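PDB 4HBS: putative hydrolase from Bacteroides ovatus, which is of unknown function but, as a five-bladed beta-propeller related to the beta-fructosidase clan, probably hydrolyses a carbohydrate-like substrate. Local coordinates for residues 141-144 against 145-148; 380-383 against 384-388; 391-394 against 395-398. All coordinates share one frame; numbering follows the deposited sequence.

Contact 1: residues 141-144 against 145-148; sequences TLSD and EKIQ
The chain runs from an extended Ser143 (phi -77°, psi 157°) straight into the first turn of a helix, where Ile147 N donates to Ser143 O at 2.8 Å and Gln148 N donates to Asp144 O. Ser143 is the N-cap. Its OG, placed between its own backbone N and carbonyl carbon (chi1 64°), turns forward over the helix start and accepts from Lys146 N at 3.2 Å in a nearly straight bond. This capping bond gives an amide of the first turn a side-chain acceptor. Just outside the cap, Leu142 reaches back across the first turn: its CB lies 3.9 Å from Ile147 CD1, the pairing of a hydrophobic staple. Its CD2 branch rests against Lys146 CB at 3.7 Å, and the two side chains cross at about a right angle, so the aliphatic base of the lysine widens the apolar patch. The centre of the contact lies about 28 Å from the centre of the chain, at the surface; helix 144-148 falls along the sequence between strands 131-132 and 156-165. Arg132 hydrogen-bonds to Gln148 O, and Arg136 weakly to Leu142 O, while Glu151 and Asp153 pack against Leu142.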
ATOM      1  N   THR A 141      -1.372  -8.963 -24.086  1.00 46.43           N
ATOM      2  CA  THR A 141      -1.473  -9.841 -25.246  1.00 47.20           C
ATOM      3  C   THR A 141      -1.386 -11.356 -24.976  1.00 51.28           C
ATOM      4  O   THR A 141      -1.671 -12.110 -25.915  1.00 52.39           O
ATOM      5  CB  THR A 141      -0.392  -9.441 -26.263  1.00 55.88           C
ATOM      6  OG1 THR A 141       0.893  -9.511 -25.637  1.00 52.33           O
ATOM      7  CG2 THR A 141      -0.629  -8.037 -26.834  1.00 56.26           C
ATOM      8  N   LEU A 142      -1.013 -11.831 -23.749  1.00 46.27           N
ATOM      9  CA  LEU A 142      -0.983 -13.298 -23.518  1.00 45.42           C
ATOM     10  C   LEU A 142      -2.382 -13.882 -23.752  1.00 50.35           C
ATOM     11  O   LEU A 142      -3.391 -13.287 -23.334  1.00 49.83           O
ATOM     12  CB  LEU A 142      -0.473 -13.699 -22.126  1.00 43.68           C
ATOM     13  CG  LEU A 142       1.022 -13.897 -21.999  1.00 46.65           C
ATOM     14  CD1 LEU A 142       1.395 -14.139 -20.561  1.00 46.20           C
ATOM     15  CD2 LEU A 142       1.503 -15.052 -22.857  1.00 47.23           C
ATOM     16  N   SER A 143      -2.433 -15.057 -24.394  1.00 46.55           N
ATOM     17  CA  SER A 143      -3.680 -15.671 -24.795  1.00 46.55           C
ATOM     18  C   SER A 143      -4.360 -16.306 -23.606  1.00 51.18           C
ATOM     19  O   SER A 143      -3.698 -16.682 -22.642  1.00 50.09           O
ATOM     20  CB  SER A 143      -3.433 -16.707 -25.882  1.00 48.11           C
ATOM     21  OG  SER A 143      -2.631 -17.762 -25.389  1.00 54.30           O
ATOM     22  N   ASP A 144      -5.681 -16.476 -23.698  1.00 48.61           N
ATOM     23  CA  ASP A 144      -6.488 -17.098 -22.644  1.00 47.88           C
ATOM     24  C   ASP A 144      -5.956 -18.519 -22.310  1.00 50.51           C
ATOM     25  O   ASP A 144      -6.012 -18.941 -21.146  1.00 50.51           O
ATOM     26  CB  ASP A 144      -7.969 -17.160 -23.076  1.00 50.85           C
ATOM     27  CG  ASP A 144      -8.629 -15.805 -23.316  1.00 58.17           C
ATOM     28  OD1 ASP A 144      -8.102 -14.777 -22.798  1.00 57.33           O
ATOM     29  OD2 ASP A 144      -9.666 -15.768 -24.020  1.00 60.21           O
ATOM     30  N   GLU A 145      -5.382 -19.218 -23.320  1.00 44.45           N
ATOM     31  CA  GLU A 145      -4.794 -20.546 -23.138  1.00 43.11           C
ATOM     32  C   GLU A 145      -3.525 -20.411 -22.291  1.00 44.39           C
ATOM     33  O   GLU A 145      -3.402 -21.094 -21.285  1.00 43.60           O
ATOM     34  CB  GLU A 145      -4.486 -21.221 -24.496  1.00 44.95           C
ATOM     35  CG  GLU A 145      -5.702 -21.566 -25.346  1.00 48.97           C
ATOM     36  CD  GLU A 145      -6.334 -20.409 -26.101  1.00 58.49           C
ATOM     37  OE1 GLU A 145      -5.969 -19.246 -25.810  1.00 49.54           O
ATOM     38  OE2 GLU A 145      -7.223 -20.656 -26.949  1.00 45.91           O
ATOM     39  N   LYS A 146      -2.616 -19.477 -22.659  1.00 39.39           N
ATOM     40  CA  LYS A 146      -1.374 -19.229 -21.895  1.00 37.31           C
ATOM     41  C   LYS A 146      -1.695 -18.771 -20.466  1.00 39.76           C
ATOM     42  O   LYS A 146      -1.023 -19.184 -19.536  1.00 38.62           O
ATOM     43  CB  LYS A 146      -0.503 -18.174 -22.590  1.00 39.02           C
ATOM     44  CG  LYS A 146       0.108 -18.595 -23.931  1.00 41.27           C
ATOM     45  CD  LYS A 146       1.558 -18.983 -23.794  1.00 50.20           C
ATOM     46  CE  LYS A 146       2.201 -19.290 -25.117  1.00 62.06           C
ATOM     47  NZ  LYS A 146       3.539 -19.924 -24.941  1.00 72.06           N
ATOM     48  N   ILE A 147      -2.750 -17.939 -20.292  1.00 36.88           N
ATOM     49  CA  ILE A 147      -3.220 -17.497 -18.971  1.00 34.91           C
ATOM     50  C   ILE A 147      -3.749 -18.691 -18.205  1.00 41.22           C
ATOM     51  O   ILE A 147      -3.453 -18.794 -17.020  1.00 41.25           O
ATOM     52  CB  ILE A 147      -4.278 -16.362 -19.062  1.00 36.59           C
ATOM     53  CG1 ILE A 147      -3.636 -15.067 -19.611  1.00 35.78           C
ATOM     54  CG2 ILE A 147      -4.921 -16.093 -17.691  1.00 34.90           C
ATOM     55  CD1 ILE A 147      -2.327 -14.541 -18.826  1.00 32.78           C
ATOM     56  N   GLN A 148      -4.500 -19.610 -18.864  1.00 39.92           N
ATOM     57  CA  GLN A 148      -4.977 -20.828 -18.195  1.00 40.58           C
ATOM     58  C   GLN A 148      -3.786 -21.663 -17.795  1.00 45.70           C
ATOM     59  O   GLN A 148      -3.786 -22.216 -16.705  1.00 44.80           O
ATOM     60  CB  GLN A 148      -5.932 -21.652 -19.081  1.00 43.23           C
ATOM     61  CG  GLN A 148      -6.530 -22.871 -18.357  1.00 45.96           C
ATOM     62  CD  GLN A 148      -7.448 -23.665 -19.246  1.00 55.72           C
ATOM     63  OE1 GLN A 148      -8.433 -23.140 -19.779  1.00 55.13           O
ATOM     64  NE2 GLN A 148      -7.146 -24.943 -19.447  1.00 41.14           N
TER

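Contact 2: residues 380-383 against 384-388; sequences SNFW and DNFNA. With GOL (glycerol), chain E.
Phe382 and Asn385 meet across a single turn of 3-10 helix, and the amide of Asn385 gives the turn an extra tie. Phe382 O accepts both Asn385 N, at 3.3 Å, and Asn385 ND2, at 2.9 Å, the two donors arriving from the same face of the carbonyl plane. The asparagine makes this possible because CG sits beside its own backbone N (chi1 -66°), which folds the amide back along the turn. The same ND2 lies over one face of the Phe382 ring, 3.7 Å above its plane and offset toward the rim. A further, weak hydrogen bond leads from ND2 to glycerol O1, and glycerol O2 bonds weakly to Ser380 O.

Phe382 holds CG anti to its backbone N (chi1 -169°), and this swings the ring alongside the turn to meet Phe386. There Phe382 CE2 approaches Phe386 CE1 to 3.6 Å, arriving at the edge of the Phe386 ring, while the ring planes are inclined at 54°. Trp383 O also lies at that edge and accepts Phe386 N. At the start of the turn Asp384 N bonds to Asn381 O, and the Asp384 carboxylate lies side by side with the Asn381 side chain, its OD2 3.6 Å from Asn381 CB. A water joins these two residues, donating to Asp384 OD2 and accepting from Asn381 N. Phe94 packs edge-to-face with Phe382, and Phe79 meets Phe386, tying the turn to a neighbouring part of the chain. The successive i to i+3 backbone bonds, Asp384 N to Asn381 O and Asn385 N to Phe382 O, define a 3-10 turn, here set in the long loop between two adjacent antiparallel strands, 371-377 and 399-403, of one blade of the five-bladed beta-propeller.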
ATOM      1  N   SER A 380      18.895  -6.944  -4.650  1.00 44.22           N
ATOM      2  CA  SER A 380      19.423  -6.481  -5.954  1.00 44.71           C
ATOM      3  C   SER A 380      19.172  -7.471  -7.080  1.00 49.32           C
ATOM      4  O   SER A 380      18.671  -7.090  -8.140  1.00 48.64           O
ATOM      5  CB  SER A 380      20.919  -6.202  -5.867  1.00 50.19           C
ATOM      6  OG  SER A 380      21.235  -5.354  -4.772  1.00 65.51           O
ATOM      7  N   ASN A 381      19.477  -8.747  -6.830  1.00 46.88           N
ATOM      8  CA  ASN A 381      19.337  -9.807  -7.816  1.00 47.13           C
ATOM      9  C   ASN A 381      18.047 -10.608  -7.601  1.00 50.36           C
ATOM     10  O   ASN A 381      17.801 -11.110  -6.504  1.00 50.95           O
ATOM     11  CB  ASN A 381      20.544 -10.695  -7.750  1.00 49.39           C
ATOM     12  CG  ASN A 381      21.872  -9.947  -7.900  1.00 82.20           C
ATOM     13  OD1 ASN A 381      22.685  -9.906  -6.973  1.00 82.34           O
ATOM     14  ND2 ASN A 381      22.106  -9.280  -9.044  1.00 72.28           N
ATOM     15  N   PHE A 382      17.220 -10.728  -8.650  1.00 45.47           N
ATOM     16  CA  PHE A 382      15.916 -11.389  -8.548  1.00 44.21           C
ATOM     17  C   PHE A 382      15.993 -12.859  -8.163  1.00 46.74           C
ATOM     18  O   PHE A 382      15.067 -13.349  -7.508  1.00 47.00           O
ATOM     19  CB  PHE A 382      15.114 -11.255  -9.869  1.00 45.77           C
ATOM     20  CG  PHE A 382      13.658 -11.683  -9.762  1.00 46.68           C
ATOM     21  CD1 PHE A 382      12.692 -10.817  -9.266  1.00 49.29           C
ATOM     22  CD2 PHE A 382      13.271 -12.971 -10.094  1.00 48.59           C
ATOM     23  CE1 PHE A 382      11.363 -11.231  -9.121  1.00 49.68           C
ATOM     24  CE2 PHE A 382      11.938 -13.381  -9.963  1.00 50.80           C
ATOM     25  CZ  PHE A 382      10.992 -12.504  -9.497  1.00 48.35           C
ATOM     26  N   TRP A 383      17.093 -13.561  -8.553  0.50 41.21           N
ATOM     27  CA  TRP A 383      17.273 -14.983  -8.251  0.50 40.08           C
ATOM     28  C   TRP A 383      17.430 -15.249  -6.768  0.50 46.42           C
ATOM     29  O   TRP A 383      17.146 -16.361  -6.323  0.50 47.42           O
ATOM     30  CB  TRP A 383      18.485 -15.581  -9.005  0.50 38.17           C
ATOM     31  CG  TRP A 383      19.796 -14.832  -8.919  0.50 38.14           C
ATOM     32  CD1 TRP A 383      20.861 -15.122  -8.113  0.50 41.26           C
ATOM     33  CD2 TRP A 383      20.229 -13.781  -9.789  0.50 37.42           C
ATOM     34  NE1 TRP A 383      21.907 -14.273  -8.388  0.50 40.26           N
ATOM     35  CE2 TRP A 383      21.553 -13.455  -9.430  0.50 41.43           C
ATOM     36  CE3 TRP A 383      19.618 -13.064 -10.820  0.50 37.71           C
ATOM     37  CZ2 TRP A 383      22.261 -12.431 -10.061  0.50 40.78           C
ATOM     38  CZ3 TRP A 383      20.320 -12.053 -11.433  0.50 39.05           C
ATOM     39  CH2 TRP A 383      21.625 -11.748 -11.056  0.50 40.29           C
ATOM     40  N   ASP A 384      17.836 -14.226  -5.989  1.00 43.06           N
ATOM     41  CA  ASP A 384      18.061 -14.376  -4.552  1.00 42.68           C
ATOM     42  C   ASP A 384      16.727 -14.466  -3.765  1.00 46.41           C
ATOM     43  O   ASP A 384      16.764 -14.686  -2.553  1.00 47.47           O
ATOM     44  CB  ASP A 384      18.982 -13.273  -4.008  1.00 44.28           C
ATOM     45  CG  ASP A 384      20.423 -13.423  -4.482  1.00 54.06           C
ATOM     46  OD1 ASP A 384      20.866 -14.572  -4.686  1.00 55.83           O
ATOM     47  OD2 ASP A 384      21.118 -12.401  -4.593  1.00 59.95           O
ATOM     48  N   ASN A 385      15.561 -14.374  -4.459  1.00 40.92           N
ATOM     49  CA  ASN A 385      14.241 -14.610  -3.895  1.00 39.26           C
ATOM     50  C   ASN A 385      13.941 -16.116  -3.875  1.00 42.80           C
ATOM     51  O   ASN A 385      12.858 -16.474  -3.444  1.00 42.08           O
ATOM     52  CB  ASN A 385      13.150 -13.869  -4.716  1.00 34.73           C
ATOM     53  CG  ASN A 385      13.260 -12.365  -4.642  1.00 49.43           C
ATOM     54  OD1 ASN A 385      13.140 -11.758  -3.565  1.00 43.04           O
ATOM     55  ND2 ASN A 385      13.489 -11.725  -5.776  1.00 42.04           N
ATOM     56  N   PHE A 386      14.894 -17.006  -4.339  1.00 40.15           N
ATOM     57  CA  PHE A 386      14.701 -18.471  -4.374  1.00 40.33           C
ATOM     58  C   PHE A 386      15.915 -19.292  -3.950  1.00 46.64           C
ATOM     59  O   PHE A 386      17.051 -18.819  -3.982  1.00 47.23           O
ATOM     60  CB  PHE A 386      14.388 -18.926  -5.814  1.00 41.53           C
ATOM     61  CG  PHE A 386      13.333 -18.145  -6.547  1.00 41.62           C
ATOM     62  CD1 PHE A 386      13.653 -16.963  -7.204  1.00 43.33           C
ATOM     63  CD2 PHE A 386      12.030 -18.623  -6.639  1.00 42.95           C
ATOM     64  CE1 PHE A 386      12.684 -16.239  -7.880  1.00 42.80           C
ATOM     65  CE2 PHE A 386      11.063 -17.908  -7.337  1.00 44.58           C
ATOM     66  CZ  PHE A 386      11.392 -16.705  -7.931  1.00 41.84           C
ATOM     67  N   ASN A 387      15.647 -20.572  -3.641  1.00 43.60           N
ATOM     68  CA  ASN A 387      16.585 -21.668  -3.426  1.00 44.73           C
ATOM     69  C   ASN A 387      17.743 -21.500  -2.424  1.00 51.16           C
ATOM     70  O   ASN A 387      18.639 -22.341  -2.434  1.00 53.96           O
ATOM     71  CB  ASN A 387      17.194 -22.043  -4.774  1.00 43.14           C
ATOM     72  CG  ASN A 387      16.178 -22.598  -5.749  1.00 53.31           C
ATOM     73  OD1 ASN A 387      15.117 -23.109  -5.369  1.00 48.49           O
ATOM     74  ND2 ASN A 387      16.465 -22.510  -7.024  1.00 38.93           N
ATOM     75  N   ALA A 388      17.739 -20.504  -1.567  1.00 46.59           N
ATOM     76  CA  ALA A 388      18.785 -20.354  -0.550  1.00 46.90           C
ATOM     77  C   ALA A 388      18.123 -20.179   0.766  1.00 52.28           C
ATOM     78  O   ALA A 388      17.036 -19.592   0.805  1.00 51.73           O
ATOM     79  CB  ALA A 388      19.653 -19.144  -0.845  1.00 46.96           C
TER
HETATM   80  C1  GOL E 503      13.852  -7.542  -7.302  1.00 76.60           C
HETATM   81  O1  GOL E 503      14.483  -8.642  -6.652  1.00 74.31           O
HETATM   82  C2  GOL E 503      14.848  -6.680  -8.050  1.00 77.46           C
HETATM   83  O2  GOL E 503      15.350  -7.381  -9.195  1.00 77.48           O
HETATM   84  C3  GOL E 503      14.213  -5.378  -8.487  1.00 76.96           C
HETATM   85  O3  GOL E 503      15.194  -4.448  -8.933  1.00 76.28           O
HETATM   86  O   HOH W   1      20.592  -9.893  -3.982  1.00 39.91           O

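Contact 3: residues 391-394 against 395-398; sequences SADF and YRPY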
ATOM      1  N   SER A 391      15.817 -16.966   1.626  1.00 44.29           N
ATOM      2  CA  SER A 391      15.473 -16.276   0.372  1.00 42.64           C
ATOM      3  C   SER A 391      14.038 -15.833   0.332  1.00 47.44           C
ATOM      4  O   SER A 391      13.738 -14.795  -0.273  1.00 49.28           O
ATOM      5  CB  SER A 391      15.753 -17.177  -0.821  1.00 44.75           C
ATOM      6  OG  SER A 391      15.067 -18.405  -0.711  1.00 49.56           O
ATOM      7  N   ALA A 392      13.140 -16.583   0.999  1.00 42.56           N
ATOM      8  CA  ALA A 392      11.726 -16.229   1.051  1.00 41.35           C
ATOM      9  C   ALA A 392      11.458 -14.822   1.645  1.00 45.93           C
ATOM     10  O   ALA A 392      10.474 -14.181   1.260  1.00 45.98           O
ATOM     11  CB  ALA A 392      10.957 -17.264   1.868  1.00 42.23           C
ATOM     12  N   ASP A 393      12.335 -14.344   2.562  1.00 41.76           N
ATOM     13  CA  ASP A 393      12.084 -13.151   3.366  1.00 40.52           C
ATOM     14  C   ASP A 393      12.697 -11.793   2.898  1.00 42.19           C
ATOM     15  O   ASP A 393      12.686 -10.820   3.666  1.00 40.77           O
ATOM     16  CB  ASP A 393      12.488 -13.474   4.796  1.00 42.42           C
ATOM     17  CG  ASP A 393      11.602 -14.534   5.417  1.00 45.35           C
ATOM     18  OD1 ASP A 393      10.356 -14.415   5.305  1.00 41.22           O
ATOM     19  OD2 ASP A 393      12.147 -15.533   5.930  1.00 55.17           O
ATOM     20  N   PHE A 394      13.076 -11.676   1.627  1.00 36.85           N
ATOM     21  CA  PHE A 394      13.485 -10.375   1.106  1.00 35.18           C
ATOM     22  C   PHE A 394      12.245  -9.646   0.661  1.00 41.63           C
ATOM     23  O   PHE A 394      12.027  -8.481   0.989  1.00 41.50           O
ATOM     24  CB  PHE A 394      14.442 -10.527  -0.089  1.00 36.01           C
ATOM     25  CG  PHE A 394      15.856 -10.887   0.283  1.00 36.54           C
ATOM     26  CD1 PHE A 394      16.650  -9.998   1.001  1.00 38.81           C
ATOM     27  CD2 PHE A 394      16.422 -12.075  -0.148  1.00 37.91           C
ATOM     28  CE1 PHE A 394      17.987 -10.286   1.262  1.00 39.90           C
ATOM     29  CE2 PHE A 394      17.743 -12.391   0.168  1.00 41.80           C
ATOM     30  CZ  PHE A 394      18.519 -11.493   0.870  1.00 39.85           C
ATOM     31  N   TYR A 395      11.420 -10.361  -0.102  1.00 39.73           N
ATOM     32  CA  TYR A 395      10.239  -9.852  -0.741  1.00 39.00           C
ATOM     33  C   TYR A 395       8.931 -10.150   0.002  1.00 44.44           C
ATOM     34  O   TYR A 395       8.088 -10.910  -0.470  1.00 45.35           O
ATOM     35  CB  TYR A 395      10.207 -10.451  -2.125  1.00 40.54           C
ATOM     36  CG  TYR A 395       9.337  -9.690  -3.074  1.00 42.77           C
ATOM     37  CD1 TYR A 395       9.664  -8.398  -3.462  1.00 43.86           C
ATOM     38  CD2 TYR A 395       8.202 -10.270  -3.619  1.00 44.30           C
ATOM     39  CE1 TYR A 395       8.866  -7.689  -4.338  1.00 44.12           C
ATOM     40  CE2 TYR A 395       7.410  -9.580  -4.518  1.00 45.48           C
ATOM     41  CZ  TYR A 395       7.755  -8.292  -4.890  1.00 52.58           C
ATOM     42  OH  TYR A 395       7.020  -7.602  -5.806  1.00 54.98           O
ATOM     43  N   ARG A 396       8.726  -9.469   1.114  1.00 40.74           N
ATOM     44  CA  ARG A 396       7.495  -9.577   1.890  1.00 40.42           C
ATOM     45  C   ARG A 396       7.396  -8.382   2.814  1.00 45.37           C
ATOM     46  O   ARG A 396       8.428  -7.739   3.102  1.00 45.81           O
ATOM     47  CB  ARG A 396       7.386 -10.911   2.667  1.00 38.94           C
ATOM     48  CG  ARG A 396       8.664 -11.446   3.239  1.00 44.56           C
ATOM     49  CD  ARG A 396       9.028 -10.781   4.537  1.00 45.82           C
ATOM     50  NE  ARG A 396       8.812 -11.692   5.655  1.00 47.59           N
ATOM     51  CZ  ARG A 396       7.822 -11.635   6.547  1.00 60.77           C
ATOM     52  NH1 ARG A 396       6.924 -10.658   6.502  1.00 41.95           N
ATOM     53  NH2 ARG A 396       7.740 -12.539   7.508  1.00 56.06           N
ATOM     54  N   PRO A 397       6.165  -8.032   3.272  1.00 40.63           N
ATOM     55  CA  PRO A 397       6.042  -6.870   4.141  1.00 39.37           C
ATOM     56  C   PRO A 397       6.531  -7.125   5.544  1.00 40.55           C
ATOM     57  O   PRO A 397       6.508  -8.246   6.025  1.00 40.02           O
ATOM     58  CB  PRO A 397       4.544  -6.566   4.123  1.00 41.58           C
ATOM     59  CG  PRO A 397       3.898  -7.841   3.811  1.00 46.40           C
ATOM     60  CD  PRO A 397       4.851  -8.663   3.025  1.00 41.93           C
ATOM     61  N   TYR A 398       7.002  -6.076   6.178  1.00 36.27           N
ATOM     62  CA  TYR A 398       7.425  -6.085   7.570  1.00 36.19           C
ATOM     63  C   TYR A 398       6.589  -5.006   8.228  1.00 40.48           C
ATOM     64  O   TYR A 398       6.408  -3.950   7.624  1.00 39.65           O
ATOM     65  CB  TYR A 398       8.931  -5.856   7.681  1.00 36.32           C
ATOM     66  CG  TYR A 398       9.713  -7.098   7.328  1.00 36.91           C
ATOM     67  CD1 TYR A 398       9.733  -8.200   8.183  1.00 38.89           C
ATOM     68  CD2 TYR A 398      10.407  -7.195   6.125  1.00 37.00           C
ATOM     69  CE1 TYR A 398      10.470  -9.344   7.877  1.00 37.85           C
ATOM     70  CE2 TYR A 398      11.140  -8.343   5.803  1.00 37.87           C
ATOM     71  CZ  TYR A 398      11.187  -9.403   6.696  1.00 45.37           C
ATOM     72  OH  TYR A 398      11.887 -10.543   6.401  1.00 48.23           O
TER
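Asp393 and Tyr398 bracket an irregular, buried run of chain in which the 3-10 turn at 391-392 opens through Phe394 into the extended Arg396 (phi -162°, psi 158°), with a weak bond from Arg396 N to Phe394 O. The run leads into strand 399-403 of a beta-propeller blade. Arg396 curls back to Asp393: its CG lies between the backbone N and the carbonyl carbon (chi1 37°), and bends further out lay the side chain beside the carboxylate. NE then forms a salt bridge to Asp393 OD1 at 3.1 Å, meeting that oxygen on its anti side. Arg87 also bridges to OD1, so two arginines share one carboxylate oxygen, while Arg396 NH2 is held by Asn46 O. The Tyr398 ring packs against the guanidinium group, its CE1 3.6 Å above the guanidinium plane near the rim. A leucine in place of Arg396 would probably cost Asp393 OD1 one of its two arginine partners and leave Asn46 O without this donor. Nearby, Tyr395 turns its OH to Asp77 O. The hydroxyl of Tyr398 donates to Asp393 O at 2.9 Å, in the carbonyl plane and on a lone pair.

Overall arrangement
Contacts 1, 2 and 3 follow one another along the chain. Contact 1 stands apart: its centre is about 27 Å from that of contact 2 and about 29 Å from that of contact 3, with no atoms touching. Contacts 2 and 3 belong to the same long loop between strands 371-377 and 399-403, with centres about 11 Å apart, and they touch: Asp384 O packs against Ser391 CB, and Asn385 OD1 lies near Tyr395 CB. The loop thus passes from the surface at contact 2 to the buried contact 3. The blade it serves combines strands 24-26 and 38-42 from the N-terminal part with 356-361, 371-377 and 399-403, with 38-42 beside 399-403, the closure by which a propeller joins its two ends into a ring.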